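DNA polymerase sliding clamp B (Sulfolobus tokodaii, PDB 3AIZ) forms part of a ring that encircles DNA and tethers the polymerase and other DNA-processing proteins to it during high-speed replication. Local coordinates at residues N131-V142 / P186-S196; I146-V157 / L168-S179. All blocks are in the same frame, centred on the assembly; numbering follows the deposited sequence.

Contact 1 of 2, residues N131-V142 / P186-S196; sequences NLSVTFTTDGDV and PLKSLNVESPS
T135 and N191 face each other as a hydrogen-bonded antiparallel pair, joined by T135 N to N191 O at 3.0 Å and N191 N to T135 O at 2.7 Å. The axes of 134-138 and 189-192 run at 176° and approach to 4.7 Å, as in a regular ladder. V134–V192 and F136–L190 are the intervening non-hydrogen-bonded pairs. Regularity breaks at T137, whose N donates to S189 O while its O accepts from K188 N at 2.8 Å; K188 and S189 share one opposite residue in a classic beta bulge.

V134, F136, L190 and V192 share one face. The F136 ring, set between its backbone N and carbonyl carbon (chi1 60°), meets L187 obliquely, F136 CD2 3.4 Å from L187 CD2, and F136 also packs on V220 and F222. F136 CB lies against L190 CD1 (3.7 Å) and near the other methyl of L187. Beyond the ladder's end V142 lays both methyls on the proline ring, V142 CG1 3.5 Å from P186 CG, beside the neighbouring PCNA3 subunit.

T135, T137, S189 and N191 take the other face. T137 OG1 donates to S189 OG over 2.9 Å, and a water hydrogen-bonded to T135 OG1 reaches S189 OG weakly. At the bulge, K188 extends past D139 to bond Q216 and N217 through NZ.

D139 caps the following helix by accepting from D141 N on the anti side of OD2, 29° out of the carboxylate plane. A bulged antiparallel strand pair leading directly into an N-capped helix is thus built into the C-terminal domain of this PCNA-family subunit.

Contact 2 of 2, residues I146-V157 / L168-S179; sequences IARDLSLVGEEV and LSTEEAGRTYKS
The R175 guanidinium is met by L152 at its edge: NH1 donates to L152 O over 2.8 Å, with that oxygen only 11° out of the guanidinium plane. Seen from the carbonyl, the donor stands above the plane, 46° out of it. One face of the guanidinium carries E172 O, offset toward the rim, and R175 NH2 forms a salt bridge to E172 OE2 at 3.4 Å.

The Y177 ring, its CG anti to the backbone N (chi1 171°), has S179 N over one face, 4.0 Å above its plane and likewise near the rim; F109 of the neighbouring PCNA3 subunit also meets it. Two helix residues approach this ring obliquely, L150 through CD2, 3.8 Å from Y177 CE2, and D149 through CB. The D149 side chain crosses the tyrosine at about a right angle, and its OD2 is hydrogen-bonded to Y105 of that subunit.

Around the flat groups the packing is aliphatic. L150 CD2 also touches T170 CG2 at 3.5 Å, V153 CG2 lies 3.8 Å from Y177 CB, and I146 CG2 sits 4.0 Å from L168 CD2. G154 N adds a weak bond to T170 OG1.

Helix 140-150 thus lies over the hairpin of strands 165-172 and 175-183, V157 and T170 also touch I202 of helix 202-211, and residues T176 to S179 pair antiparallel with a strand of the PCNA3 subunit, carrying the sheet across the interface.

In the fold
From the N terminus, strand 134-138 enters helix 140-150, so the first segment of contact 1 passes almost directly into the first segment of contact 2. The chain then forms strands 156-161 and 165-172, and contact 2 closes its short loop where this second strand and 175-183 return under the helix. Strand 186-192 closes contact 1, the wider loop, with contact 2 nested inside it. The centres lie about 20 Å apart; the two share helix 140-150 and the sheet in which strands 175-183 and 186-192 are neighbours. Contact 1 is mainly strand against strand, plus the helix start on P186; contact 2 sets helix end, loop and strand 156-161 against the hairpin.

Contact 1 of 2, residues N131-V142 / P186-S196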
loop_
_atom_site.group_PDB
_atom_site.type_symbol
_atom_site.label_atom_id
_atom_site.label_comp_id
_atom_site.label_asym_id
_atom_site.label_seq_id
_atom_site.Cartn_x
_atom_site.Cartn_y
_atom_site.Cartn_z
ATOM N N ASN A 131 -33.596 28.098 31.632
ATOM C CA ASN A 131 -34.146 26.860 32.162
ATOM C C ASN A 131 -34.408 25.851 31.052
ATOM O O ASN A 131 -35.309 26.032 30.231
ATOM C CB ASN A 131 -35.436 27.127 32.937
ATOM C CG ASN A 131 -36.098 25.849 33.423
ATOM O OD1 ASN A 131 -35.427 24.926 33.887
ATOM N ND2 ASN A 131 -37.421 25.792 33.319
ATOM N N LEU A 132 -33.609 24.791 31.028
ATOM C CA LEU A 132 -33.784 23.723 30.053
ATOM C C LEU A 132 -35.007 22.879 30.395
ATOM O O LEU A 132 -34.933 21.961 31.213
ATOM C CB LEU A 132 -32.530 22.849 29.985
ATOM C CG LEU A 132 -31.445 23.255 28.982
ATOM C CD1 LEU A 132 -31.446 24.754 28.735
ATOM C CD2 LEU A 132 -30.081 22.799 29.473
ATOM N N SER A 133 -36.134 23.203 29.766
ATOM C CA SER A 133 -37.382 22.490 30.006
ATOM C C SER A 133 -37.236 21.013 29.664
ATOM O O SER A 133 -37.785 20.149 30.346
ATOM C CB SER A 133 -38.509 23.098 29.172
ATOM O OG SER A 133 -38.573 24.504 29.337
ATOM N N VAL A 134 -36.488 20.733 28.603
ATOM C CA VAL A 134 -36.322 19.369 28.122
ATOM C C VAL A 134 -34.853 18.968 28.058
ATOM O O VAL A 134 -34.035 19.670 27.465
ATOM C CB VAL A 134 -36.939 19.190 26.722
ATOM C CG1 VAL A 134 -36.700 17.778 26.214
ATOM C CG2 VAL A 134 -38.424 19.510 26.753
ATOM N N THR A 135 -34.527 17.838 28.675
ATOM C CA THR A 135 -33.187 17.273 28.584
ATOM C C THR A 135 -33.270 15.779 28.299
ATOM O O THR A 135 -34.110 15.079 28.860
ATOM C CB THR A 135 -32.375 17.493 29.879
ATOM O OG1 THR A 135 -33.054 16.887 30.987
ATOM C CG2 THR A 135 -32.189 18.978 30.152
ATOM N N PHE A 136 -32.405 15.297 27.417
ATOM C CA PHE A 136 -32.331 13.869 27.144
ATOM C C PHE A 136 -30.894 13.433 26.896
ATOM O O PHE A 136 -30.059 14.230 26.472
ATOM C CB PHE A 136 -33.232 13.480 25.967
ATOM C CG PHE A 136 -32.894 14.174 24.677
ATOM C CD1 PHE A 136 -33.516 15.361 24.329
ATOM C CD2 PHE A 136 -31.968 13.630 23.802
ATOM C CE1 PHE A 136 -33.213 15.995 23.137
ATOM C CE2 PHE A 136 -31.662 14.260 22.609
ATOM C CZ PHE A 136 -32.287 15.442 22.276
ATOM N N THR A 137 -30.611 12.167 27.175
ATOM C CA THR A 137 -29.270 11.633 26.997
ATOM C C THR A 137 -29.289 10.490 25.993
ATOM O O THR A 137 -30.202 9.666 25.996
ATOM C CB THR A 137 -28.679 11.140 28.332
ATOM O OG1 THR A 137 -28.861 12.146 29.336
ATOM C CG2 THR A 137 -27.194 10.842 28.184
ATOM N N THR A 138 -28.282 10.449 25.128
ATOM C CA THR A 138 -28.199 9.409 24.112
ATOM C C THR A 138 -26.772 9.254 23.607
ATOM O O THR A 138 -25.952 10.159 23.754
ATOM C CB THR A 138 -29.122 9.716 22.919
ATOM O OG1 THR A 138 -29.014 8.668 21.949
ATOM C CG2 THR A 138 -28.738 11.037 22.274
ATOM N N ASP A 139 -26.479 8.102 23.015
ATOM C CA ASP A 139 -25.172 7.864 22.422
ATOM C C ASP A 139 -24.984 8.772 21.212
ATOM O O ASP A 139 -25.904 8.952 20.414
ATOM C CB ASP A 139 -25.024 6.397 22.020
ATOM C CG ASP A 139 -23.629 6.064 21.526
ATOM O OD1 ASP A 139 -22.819 5.552 22.328
ATOM O OD2 ASP A 139 -23.343 6.315 20.336
ATOM N N GLY A 140 -23.792 9.345 21.083
ATOM C CA GLY A 140 -23.505 10.292 20.022
ATOM C C GLY A 140 -23.727 9.753 18.622
ATOM O O GLY A 140 -24.037 10.509 17.701
ATOM N N ASP A 141 -23.566 8.444 18.456
ATOM C CA ASP A 141 -23.750 7.816 17.152
ATOM C C ASP A 141 -25.149 8.072 16.597
ATOM O O ASP A 141 -25.321 8.302 15.399
ATOM C CB ASP A 141 -23.469 6.313 17.232
ATOM C CG ASP A 141 -21.997 6.005 17.443
ATOM O OD1 ASP A 141 -21.155 6.603 16.737
ATOM O OD2 ASP A 141 -21.680 5.164 18.312
ATOM N N VAL A 142 -26.146 8.038 17.475
ATOM C CA VAL A 142 -27.520 8.300 17.072
ATOM C C VAL A 142 -27.661 9.717 16.530
ATOM O O VAL A 142 -28.217 9.926 15.452
ATOM C CB VAL A 142 -28.502 8.109 18.240
ATOM C CG1 VAL A 142 -29.917 8.435 17.795
ATOM C CG2 VAL A 142 -28.417 6.689 18.777
ATOM N N PRO A 186 -33.937 6.019 21.136
ATOM C CA PRO A 186 -32.683 5.438 21.622
ATOM C C PRO A 186 -32.259 6.076 22.934
ATOM O O PRO A 186 -31.211 5.727 23.477
ATOM C CB PRO A 186 -31.676 5.847 20.538
ATOM C CG PRO A 186 -32.413 6.855 19.636
ATOM C CD PRO A 186 -33.673 7.227 20.345
ATOM N N LEU A 187 -33.063 7.012 23.427
ATOM C CA LEU A 187 -32.711 7.791 24.609
ATOM C C LEU A 187 -32.440 6.909 25.823
ATOM O O LEU A 187 -33.235 6.033 26.159
ATOM C CB LEU A 187 -33.818 8.796 24.934
ATOM C CG LEU A 187 -34.276 9.697 23.785
ATOM C CD1 LEU A 187 -35.408 10.602 24.233
ATOM C CD2 LEU A 187 -33.117 10.515 23.242
ATOM N N LYS A 188 -31.306 7.147 26.474
ATOM C CA LYS A 188 -30.982 6.466 27.719
ATOM C C LYS A 188 -31.761 7.096 28.867
ATOM O O LYS A 188 -32.054 6.441 29.868
ATOM C CB LYS A 188 -29.481 6.547 27.998
ATOM C CG LYS A 188 -28.611 5.951 26.907
ATOM C CD LYS A 188 -27.143 5.995 27.298
ATOM C CE LYS A 188 -26.269 5.343 26.240
ATOM N NZ LYS A 188 -24.838 5.323 26.649
ATOM N N SER A 189 -32.090 8.376 28.713
ATOM C CA SER A 189 -32.865 9.103 29.712
ATOM C C SER A 189 -33.603 10.275 29.076
ATOM O O SER A 189 -33.117 10.883 28.123
ATOM C CB SER A 189 -31.957 9.608 30.835
ATOM O OG SER A 189 -31.082 10.618 30.365
ATOM N N LEU A 190 -34.779 10.588 29.608
ATOM C CA LEU A 190 -35.586 11.689 29.094
ATOM C C LEU A 190 -36.277 12.442 30.227
ATOM O O LEU A 190 -37.003 11.853 31.027
ATOM C CB LEU A 190 -36.620 11.172 28.094
ATOM C CG LEU A 190 -37.581 12.209 27.505
ATOM C CD1 LEU A 190 -36.817 13.293 26.765
ATOM C CD2 LEU A 190 -38.590 11.542 26.587
ATOM N N ASN A 191 -36.044 13.749 30.290
ATOM C CA ASN A 191 -36.642 14.590 31.320
ATOM C C ASN A 191 -37.413 15.753 30.707
ATOM O O ASN A 191 -36.819 16.700 30.192
ATOM C CB ASN A 191 -35.564 15.116 32.272
ATOM C CG ASN A 191 -34.814 14.001 32.981
ATOM O OD1 ASN A 191 -35.325 12.891 33.136
ATOM N ND2 ASN A 191 -33.593 14.294 33.419
ATOM N N VAL A 192 -38.738 15.676 30.762
ATOM C CA VAL A 192 -39.585 16.698 30.159
ATOM C C VAL A 192 -40.388 17.458 31.212
ATOM O O VAL A 192 -41.500 17.063 31.561
ATOM C CB VAL A 192 -40.552 16.089 29.126
ATOM C CG1 VAL A 192 -41.372 17.180 28.459
ATOM C CG2 VAL A 192 -39.780 15.288 28.089
ATOM N N GLU A 193 -39.816 18.550 31.709
ATOM C CA GLU A 193 -40.483 19.381 32.705
ATOM C C GLU A 193 -41.788 19.952 32.159
ATOM O O GLU A 193 -42.731 20.203 32.912
ATOM C CB GLU A 193 -39.565 20.515 33.164
ATOM C CG GLU A 193 -38.272 20.044 33.815
ATOM C CD GLU A 193 -37.425 21.195 34.331
ATOM O OE1 GLU A 193 -37.812 22.364 34.117
ATOM O OE2 GLU A 193 -36.372 20.929 34.951
ATOM N N SER A 194 -41.838 20.148 30.846
ATOM C CA SER A 194 -43.032 20.669 30.187
ATOM C C SER A 194 -42.864 20.649 28.672
ATOM O O SER A 194 -41.761 20.845 28.166
ATOM C CB SER A 194 -43.333 22.093 30.664
ATOM O OG SER A 194 -42.261 22.971 30.370
ATOM N N PRO A 195 -43.964 20.411 27.943
ATOM C CA PRO A 195 -43.929 20.393 26.477
ATOM C C PRO A 195 -43.196 21.613 25.931
ATOM O O PRO A 195 -43.544 22.742 26.276
ATOM C CB PRO A 195 -45.409 20.451 26.098
ATOM C CG PRO A 195 -46.105 19.796 27.239
ATOM C CD PRO A 195 -45.319 20.165 28.469
ATOM N N SER A 196 -42.190 21.383 25.093
ATOM C CA SER A 196 -41.370 22.471 24.575
ATOM C C SER A 196 -41.100 22.320 23.084
ATOM O O SER A 196 -41.197 21.226 22.532
ATOM C CB SER A 196 -40.047 22.549 25.340
ATOM O OG SER A 196 -40.272 22.678 26.733
HETATM O O HOH W 1 -35.068 19.381 32.362
HETATM O O HOH W 2 -31.703 13.897 30.879
#

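Contact 2 of 2, residues I146-V157 / L168-S179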
loop_
_atom_site.group_PDB
_atom_site.type_symbol
_atom_site.label_atom_id
_atom_site.label_comp_id
_atom_site.label_asym_id
_atom_site.label_seq_id
_atom_site.Cartn_x
_atom_site.Cartn_y
_atom_site.Cartn_z
ATOM N N ILE A 146 -28.780 11.128 12.893
ATOM C CA ILE A 146 -29.783 12.165 12.678
ATOM C C ILE A 146 -29.208 13.325 11.871
ATOM O O ILE A 146 -29.907 13.945 11.070
ATOM C CB ILE A 146 -30.343 12.692 14.012
ATOM C CG1 ILE A 146 -31.110 11.585 14.738
ATOM C CG2 ILE A 146 -31.240 13.895 13.779
ATOM C CD1 ILE A 146 -31.722 12.025 16.047
ATOM N N ALA A 147 -27.928 13.614 12.082
ATOM C CA ALA A 147 -27.253 14.664 11.331
ATOM C C ALA A 147 -27.195 14.300 9.850
ATOM O O ALA A 147 -27.403 15.146 8.983
ATOM C CB ALA A 147 -25.857 14.898 11.880
ATOM N N ARG A 148 -26.908 13.032 9.572
ATOM C CA ARG A 148 -26.894 12.531 8.204
ATOM C C ARG A 148 -28.277 12.660 7.571
ATOM O O ARG A 148 -28.409 13.075 6.419
ATOM C CB ARG A 148 -26.440 11.073 8.177
ATOM C CG ARG A 148 -26.766 10.346 6.886
ATOM C CD ARG A 148 -26.965 8.866 7.148
ATOM N NE ARG A 148 -27.990 8.640 8.163
ATOM C CZ ARG A 148 -28.176 7.485 8.793
ATOM N NH1 ARG A 148 -27.403 6.444 8.515
ATOM N NH2 ARG A 148 -29.132 7.373 9.706
ATOM N N ASP A 149 -29.305 12.299 8.330
ATOM C CA ASP A 149 -30.679 12.432 7.866
ATOM C C ASP A 149 -30.978 13.880 7.503
ATOM O O ASP A 149 -31.468 14.168 6.413
ATOM C CB ASP A 149 -31.658 11.957 8.940
ATOM C CG ASP A 149 -31.522 10.480 9.241
ATOM O OD1 ASP A 149 -30.813 9.779 8.489
ATOM O OD2 ASP A 149 -32.128 10.019 10.231
ATOM N N LEU A 150 -30.675 14.787 8.427
ATOM C CA LEU A 150 -30.944 16.207 8.230
ATOM C C LEU A 150 -30.184 16.775 7.034
ATOM O O LEU A 150 -30.672 17.676 6.353
ATOM C CB LEU A 150 -30.606 16.996 9.497
ATOM C CG LEU A 150 -31.452 16.653 10.726
ATOM C CD1 LEU A 150 -30.889 17.305 11.980
ATOM C CD2 LEU A 150 -32.906 17.050 10.511
ATOM N N SER A 151 -28.992 16.244 6.779
ATOM C CA SER A 151 -28.180 16.714 5.662
ATOM C C SER A 151 -28.782 16.283 4.329
ATOM O O SER A 151 -28.206 16.526 3.267
ATOM C CB SER A 151 -26.743 16.201 5.778
ATOM O OG SER A 151 -26.668 14.823 5.460
ATOM N N LEU A 152 -29.943 15.640 4.389
ATOM C CA LEU A 152 -30.631 15.196 3.185
ATOM C C LEU A 152 -31.788 16.115 2.809
ATOM O O LEU A 152 -31.961 16.454 1.640
ATOM C CB LEU A 152 -31.144 13.764 3.347
ATOM C CG LEU A 152 -30.108 12.641 3.273
ATOM C CD1 LEU A 152 -30.767 11.294 3.520
ATOM C CD2 LEU A 152 -29.405 12.658 1.929
ATOM N N VAL A 153 -32.572 16.522 3.801
ATOM C CA VAL A 153 -33.824 17.219 3.523
ATOM C C VAL A 153 -33.815 18.720 3.830
ATOM O O VAL A 153 -33.373 19.527 3.014
ATOM C CB VAL A 153 -35.004 16.561 4.265
ATOM C CG1 VAL A 153 -36.320 16.997 3.647
ATOM C CG2 VAL A 153 -34.875 15.050 4.225
ATOM N N GLY A 154 -34.304 19.081 5.012
ATOM C CA GLY A 154 -34.656 20.458 5.314
ATOM C C GLY A 154 -33.540 21.482 5.378
ATOM O O GLY A 154 -32.410 21.230 4.958
ATOM N N GLU A 155 -33.876 22.655 5.909
ATOM C CA GLU A 155 -32.915 23.733 6.106
ATOM C C GLU A 155 -33.008 24.246 7.542
ATOM O O GLU A 155 -32.075 24.863 8.057
ATOM C CB GLU A 155 -33.169 24.865 5.108
ATOM C CG GLU A 155 -32.071 25.919 5.064
ATOM C CD GLU A 155 -32.190 26.834 3.856
ATOM O OE1 GLU A 155 -33.027 26.551 2.972
ATOM O OE2 GLU A 155 -31.442 27.833 3.789
ATOM N N GLU A 156 -34.144 23.979 8.179
ATOM C CA GLU A 156 -34.341 24.286 9.591
ATOM C C GLU A 156 -34.908 23.070 10.311
ATOM O O GLU A 156 -35.870 22.460 9.848
ATOM C CB GLU A 156 -35.301 25.460 9.765
ATOM C CG GLU A 156 -34.770 26.798 9.292
ATOM C CD GLU A 156 -35.743 27.928 9.572
ATOM O OE1 GLU A 156 -36.858 27.644 10.059
ATOM O OE2 GLU A 156 -35.391 29.099 9.309
ATOM N N VAL A 157 -34.313 22.722 11.446
ATOM C CA VAL A 157 -34.812 21.619 12.254
ATOM C C VAL A 157 -35.729 22.136 13.350
ATOM O O VAL A 157 -35.361 23.038 14.102
ATOM C CB VAL A 157 -33.670 20.836 12.922
ATOM C CG1 VAL A 157 -34.233 19.693 13.750
ATOM C CG2 VAL A 157 -32.707 20.309 11.881
ATOM N N LEU A 168 -38.057 15.578 15.907
ATOM C CA LEU A 168 -37.325 16.490 15.034
ATOM C C LEU A 168 -37.947 16.480 13.641
ATOM O O LEU A 168 -38.249 15.416 13.102
ATOM C CB LEU A 168 -35.844 16.108 14.958
ATOM C CG LEU A 168 -35.023 16.194 16.249
ATOM C CD1 LEU A 168 -35.286 14.992 17.145
ATOM C CD2 LEU A 168 -33.542 16.303 15.934
ATOM N N SER A 169 -38.139 17.662 13.061
ATOM C CA SER A 169 -38.823 17.778 11.775
ATOM C C SER A 169 -38.184 18.805 10.846
ATOM O O SER A 169 -37.766 19.876 11.281
ATOM C CB SER A 169 -40.295 18.139 11.987
ATOM O OG SER A 169 -40.974 17.120 12.698
ATOM N N THR A 170 -38.123 18.471 9.561
ATOM C CA THR A 170 -37.648 19.400 8.542
ATOM C C THR A 170 -38.461 19.252 7.261
ATOM O O THR A 170 -39.099 18.224 7.037
ATOM C CB THR A 170 -36.160 19.184 8.214
ATOM O OG1 THR A 170 -35.962 17.851 7.726
ATOM C CG2 THR A 170 -35.309 19.397 9.449
ATOM N N GLU A 171 -38.431 20.283 6.424
ATOM C CA GLU A 171 -39.180 20.282 5.174
ATOM C C GLU A 171 -38.462 21.110 4.116
ATOM O O GLU A 171 -38.081 22.252 4.365
ATOM C CB GLU A 171 -40.594 20.825 5.401
ATOM C CG GLU A 171 -41.495 20.794 4.168
ATOM C CD GLU A 171 -41.194 21.912 3.179
ATOM O OE1 GLU A 171 -40.827 23.021 3.626
ATOM O OE2 GLU A 171 -41.333 21.682 1.956
ATOM N N GLU A 172 -38.280 20.533 2.933
ATOM C CA GLU A 172 -37.649 21.251 1.832
ATOM C C GLU A 172 -38.052 20.695 0.472
ATOM O O GLU A 172 -37.951 19.493 0.227
ATOM C CB GLU A 172 -36.126 21.223 1.967
ATOM C CG GLU A 172 -35.406 22.024 0.893
ATOM C CD GLU A 172 -33.901 21.859 0.945
ATOM O OE1 GLU A 172 -33.206 22.839 1.289
ATOM O OE2 GLU A 172 -33.413 20.751 0.641
ATOM N N ALA A 173 -38.506 21.583 -0.408
ATOM C CA ALA A 173 -38.829 21.224 -1.786
ATOM C C ALA A 173 -39.762 20.019 -1.882
ATOM O O ALA A 173 -39.564 19.137 -2.719
ATOM C CB ALA A 173 -37.552 20.974 -2.581
ATOM N N GLY A 174 -40.776 19.988 -1.024
ATOM C CA GLY A 174 -41.761 18.923 -1.053
ATOM C C GLY A 174 -41.336 17.689 -0.282
ATOM O O GLY A 174 -42.150 16.806 -0.011
ATOM N N ARG A 175 -40.056 17.623 0.068
ATOM C CA ARG A 175 -39.543 16.509 0.856
ATOM C C ARG A 175 -39.671 16.781 2.352
ATOM O O ARG A 175 -39.571 17.923 2.798
ATOM C CB ARG A 175 -38.098 16.184 0.468
ATOM C CG ARG A 175 -37.983 15.485 -0.878
ATOM C CD ARG A 175 -36.550 15.133 -1.230
ATOM N NE ARG A 175 -35.732 16.320 -1.454
ATOM C CZ ARG A 175 -34.721 16.685 -0.673
ATOM N NH1 ARG A 175 -34.397 15.949 0.381
ATOM N NH2 ARG A 175 -34.029 17.782 -0.950
ATOM N N THR A 176 -39.902 15.721 3.117
ATOM C CA THR A 176 -40.163 15.847 4.545
ATOM C C THR A 176 -39.362 14.840 5.360
ATOM O O THR A 176 -39.140 13.712 4.923
ATOM C CB THR A 176 -41.664 15.663 4.850
ATOM O OG1 THR A 176 -42.269 16.943 5.065
ATOM C CG2 THR A 176 -41.864 14.799 6.088
ATOM N N TYR A 177 -38.926 15.259 6.543
ATOM C CA TYR A 177 -38.236 14.369 7.470
ATOM C C TYR A 177 -38.785 14.535 8.879
ATOM O O TYR A 177 -39.053 15.651 9.321
ATOM C CB TYR A 177 -36.731 14.637 7.463
ATOM C CG TYR A 177 -35.979 13.905 8.554
ATOM C CD1 TYR A 177 -35.642 12.566 8.414
ATOM C CD2 TYR A 177 -35.604 14.554 9.722
ATOM C CE1 TYR A 177 -34.955 11.894 9.406
ATOM C CE2 TYR A 177 -34.917 13.890 10.719
ATOM C CZ TYR A 177 -34.594 12.561 10.555
ATOM O OH TYR A 177 -33.908 11.895 11.546
ATOM N N LYS A 178 -38.951 13.419 9.581
ATOM C CA LYS A 178 -39.447 13.448 10.951
ATOM C C LYS A 178 -39.018 12.209 11.729
ATOM O O LYS A 178 -39.527 11.112 11.499
ATOM C CB LYS A 178 -40.972 13.574 10.966
ATOM C CG LYS A 178 -41.569 13.661 12.363
ATOM C CD LYS A 178 -43.086 13.747 12.313
ATOM C CE LYS A 178 -43.547 14.958 11.514
ATOM N NZ LYS A 178 -45.032 15.016 11.398
ATOM N N SER A 179 -38.077 12.390 12.652
ATOM C CA SER A 179 -37.623 11.299 13.506
ATOM C C SER A 179 -38.206 11.428 14.909
ATOM O O SER A 179 -38.525 12.528 15.361
ATOM C CB SER A 179 -36.096 11.261 13.573
ATOM O OG SER A 179 -35.570 12.489 14.044
#